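Local coordinates for protein insensitive (Drosophila melanogaster, PDB 4IX7), which represses neural-development genes by preferentially binding palindromic 5'-CCAATTGG-3' DNA through the BEN domain included here, and inhibits Notch signalling as a corepressor for Su(H), at residues C[37-41]-C[42-46]. Numbering follows the deposited sequence.
With nucleotides of chain B.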
loop_
_atom_site.group_PDB
_atom_site.type_symbol
_atom_site.label_atom_id
_atom_site.label_comp_id
_atom_site.label_asym_id
_atom_site.label_seq_id
_atom_site.Cartn_x
_atom_site.Cartn_y
_atom_site.Cartn_z
ATOM N N THR C 37 -7.551 15.798 -14.144
ATOM C CA THR C 37 -7.326 16.666 -15.296
ATOM C C THR C 37 -7.347 15.860 -16.594
ATOM O O THR C 37 -7.849 16.325 -17.625
ATOM C CB THR C 37 -5.985 17.430 -15.167
ATOM O OG1 THR C 37 -5.983 18.177 -13.942
ATOM C CG2 THR C 37 -5.815 18.416 -16.327
ATOM N N ILE C 38 -6.854 14.629 -16.522
ATOM C CA ILE C 38 -6.617 13.798 -17.701
ATOM C C ILE C 38 -7.799 12.868 -18.002
ATOM O O ILE C 38 -8.085 12.567 -19.170
ATOM C CB ILE C 38 -5.313 12.991 -17.516
ATOM C CG1 ILE C 38 -4.107 13.933 -17.588
ATOM C CG2 ILE C 38 -5.193 11.862 -18.527
ATOM C CD1 ILE C 38 -2.859 13.354 -16.950
ATOM N N PHE C 39 -8.498 12.445 -16.952
ATOM C CA PHE C 39 -9.634 11.526 -17.069
ATOM C C PHE C 39 -10.887 12.160 -16.491
ATOM O O PHE C 39 -10.810 12.864 -15.483
ATOM C CB PHE C 39 -9.364 10.246 -16.268
ATOM C CG PHE C 39 -8.182 9.446 -16.742
ATOM C CD1 PHE C 39 -8.274 8.652 -17.875
ATOM C CD2 PHE C 39 -6.991 9.462 -16.034
ATOM C CE1 PHE C 39 -7.182 7.897 -18.309
ATOM C CE2 PHE C 39 -5.895 8.701 -16.456
ATOM C CZ PHE C 39 -5.993 7.920 -17.594
ATOM N N ASP C 40 -12.048 11.911 -17.098
ATOM C CA ASP C 40 -13.280 12.340 -16.439
ATOM C C ASP C 40 -13.583 11.448 -15.228
ATOM O O ASP C 40 -13.052 10.334 -15.115
ATOM C CB ASP C 40 -14.465 12.464 -17.412
ATOM C CG ASP C 40 -14.783 11.181 -18.148
ATOM O OD1 ASP C 40 -14.781 10.100 -17.530
ATOM O OD2 ASP C 40 -15.082 11.264 -19.366
ATOM N N ARG C 41 -14.402 11.945 -14.305
ATOM C CA ARG C 41 -14.648 11.219 -13.059
ATOM C C ARG C 41 -15.308 9.876 -13.329
ATOM O O ARG C 41 -15.042 8.902 -12.625
ATOM C CB ARG C 41 -15.511 12.026 -12.080
ATOM C CG ARG C 41 -14.993 13.403 -11.752
ATOM C CD ARG C 41 -13.584 13.398 -11.196
ATOM N NE ARG C 41 -13.177 14.780 -10.934
ATOM C CZ ARG C 41 -13.119 15.337 -9.730
ATOM N NH1 ARG C 41 -13.390 14.627 -8.641
ATOM N NH2 ARG C 41 -12.748 16.604 -9.617
ATOM N N GLU C 42 -16.164 9.822 -14.346
ATOM C CA GLU C 42 -16.849 8.570 -14.673
ATOM C C GLU C 42 -15.857 7.481 -15.078
ATOM O O GLU C 42 -16.011 6.326 -14.690
ATOM C CB GLU C 42 -17.900 8.775 -15.764
ATOM C CG GLU C 42 -18.851 7.588 -15.952
ATOM C CD GLU C 42 -18.420 6.622 -17.051
ATOM O OE1 GLU C 42 -19.058 5.552 -17.185
ATOM O OE2 GLU C 42 -17.451 6.924 -17.786
ATOM N N THR C 43 -14.844 7.855 -15.855
ATOM C CA THR C 43 -13.788 6.919 -16.230
ATOM C C THR C 43 -13.040 6.404 -14.995
ATOM O O THR C 43 -12.800 5.199 -14.858
ATOM C CB THR C 43 -12.794 7.577 -17.208
ATOM O OG1 THR C 43 -13.490 7.972 -18.399
ATOM C CG2 THR C 43 -11.702 6.612 -17.578
ATOM N N LEU C 44 -12.676 7.321 -14.099
ATOM C CA LEU C 44 -11.979 6.945 -12.876
ATOM C C LEU C 44 -12.838 6.029 -12.013
ATOM O O LEU C 44 -12.329 5.129 -11.338
ATOM C CB LEU C 44 -11.602 8.194 -12.073
ATOM C CG LEU C 44 -10.624 9.139 -12.777
ATOM C CD1 LEU C 44 -10.400 10.384 -11.920
ATOM C CD2 LEU C 44 -9.301 8.438 -13.040
ATOM N N ALA C 45 -14.147 6.263 -12.037
ATOM C CA ALA C 45 -15.045 5.512 -11.168
ATOM C C ALA C 45 -15.309 4.098 -11.686
ATOM O O ALA C 45 -15.700 3.214 -10.922
ATOM C CB ALA C 45 -16.344 6.255 -11.005
ATOM N N THR C 46 -15.084 3.882 -12.976
ATOM C CA THR C 46 -15.422 2.598 -13.601
ATOM C C THR C 46 -14.223 1.792 -14.072
ATOM O O THR C 46 -14.390 0.682 -14.575
ATOM C CB THR C 46 -16.338 2.803 -14.823
ATOM O OG1 THR C 46 -15.699 3.679 -15.769
ATOM C CG2 THR C 46 -17.665 3.395 -14.394
ATOM O "O5'" DG B 1 -15.591 20.352 -8.093
ATOM C "C5'" DG B 1 -16.285 20.189 -6.861
ATOM C "C4'" DG B 1 -16.765 18.760 -6.708
ATOM O "O4'" DG B 1 -17.625 18.366 -7.800
ATOM C "C3'" DG B 1 -15.660 17.724 -6.794
ATOM O "O3'" DG B 1 -15.101 17.667 -5.515
ATOM C "C2'" DG B 1 -16.417 16.449 -7.109
ATOM C "C1'" DG B 1 -17.495 16.972 -8.045
ATOM N N9 DG B 1 -17.239 16.829 -9.475
ATOM C C8 DG B 1 -16.434 17.648 -10.223
ATOM N N7 DG B 1 -16.400 17.318 -11.483
ATOM C C5 DG B 1 -17.246 16.231 -11.579
ATOM C C6 DG B 1 -17.596 15.462 -12.715
ATOM O O6 DG B 1 -17.205 15.608 -13.877
ATOM N N1 DG B 1 -18.483 14.441 -12.400
ATOM C C2 DG B 1 -18.967 14.203 -11.138
ATOM N N2 DG B 1 -19.811 13.168 -11.039
ATOM N N3 DG B 1 -18.646 14.915 -10.057
ATOM C C4 DG B 1 -17.778 15.912 -10.351
HETATM O O HOH W 1 -11.814 10.089 -19.458
HETATM O O HOH W 2 -17.154 9.657 -19.805
#
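Asp40 bends its carboxylate over the first turn of helix 41-46 and grips Thr43 twice through a single oxygen. Asp40 OD1 accepts from Thr43 N at 2.8 Å, met nearly head-on, and from the hydroxyl Thr43 OG1 at 2.6 Å, which approaches from above the carboxylate plane. The bend comes from chi1 of 58°, which sets Asp40 CG between its backbone N and carbonyl carbon. Thr43 suits its place because its hydroxyl stands beside its own N, so both donors reach the same oxygen. A water takes the N-H of Asp40 and donates to Thr43 OG1 as a second link. Leu44 N bonds to Asp40 O at 3.2 Å.

Phe39, just past helix 27-38, directs its CB toward the new turn while its ring leads away; its CB lies 3.7 Å from Leu44 CD2, the two side chains crossing at about a right angle. Thr43 CG2 approaches the ring obliquely at Phe39 CD1, while Ile73 of helix 70-84 also packs on Phe39.

Arg41 CB points away from the turn, and the side chain lies against the DNA. With chi1 at -55°, Arg41 CG stands anti to its carbonyl carbon and lies 3.5 Å from C6 of guanine DG1 of chain B; the bend at chi2 (-56°) turns the rest along the base. C8 of the same base lies over one guanidinium face, offset toward its rim. NH1 forms salt bridges with Glu102 and a DNA phosphate, so it spans protein and nucleic acid. This is an Asp N-cap at a helix-to-helix junction of the BEN domain, placing a DNA-contacting arginine on the capped helix's first turn.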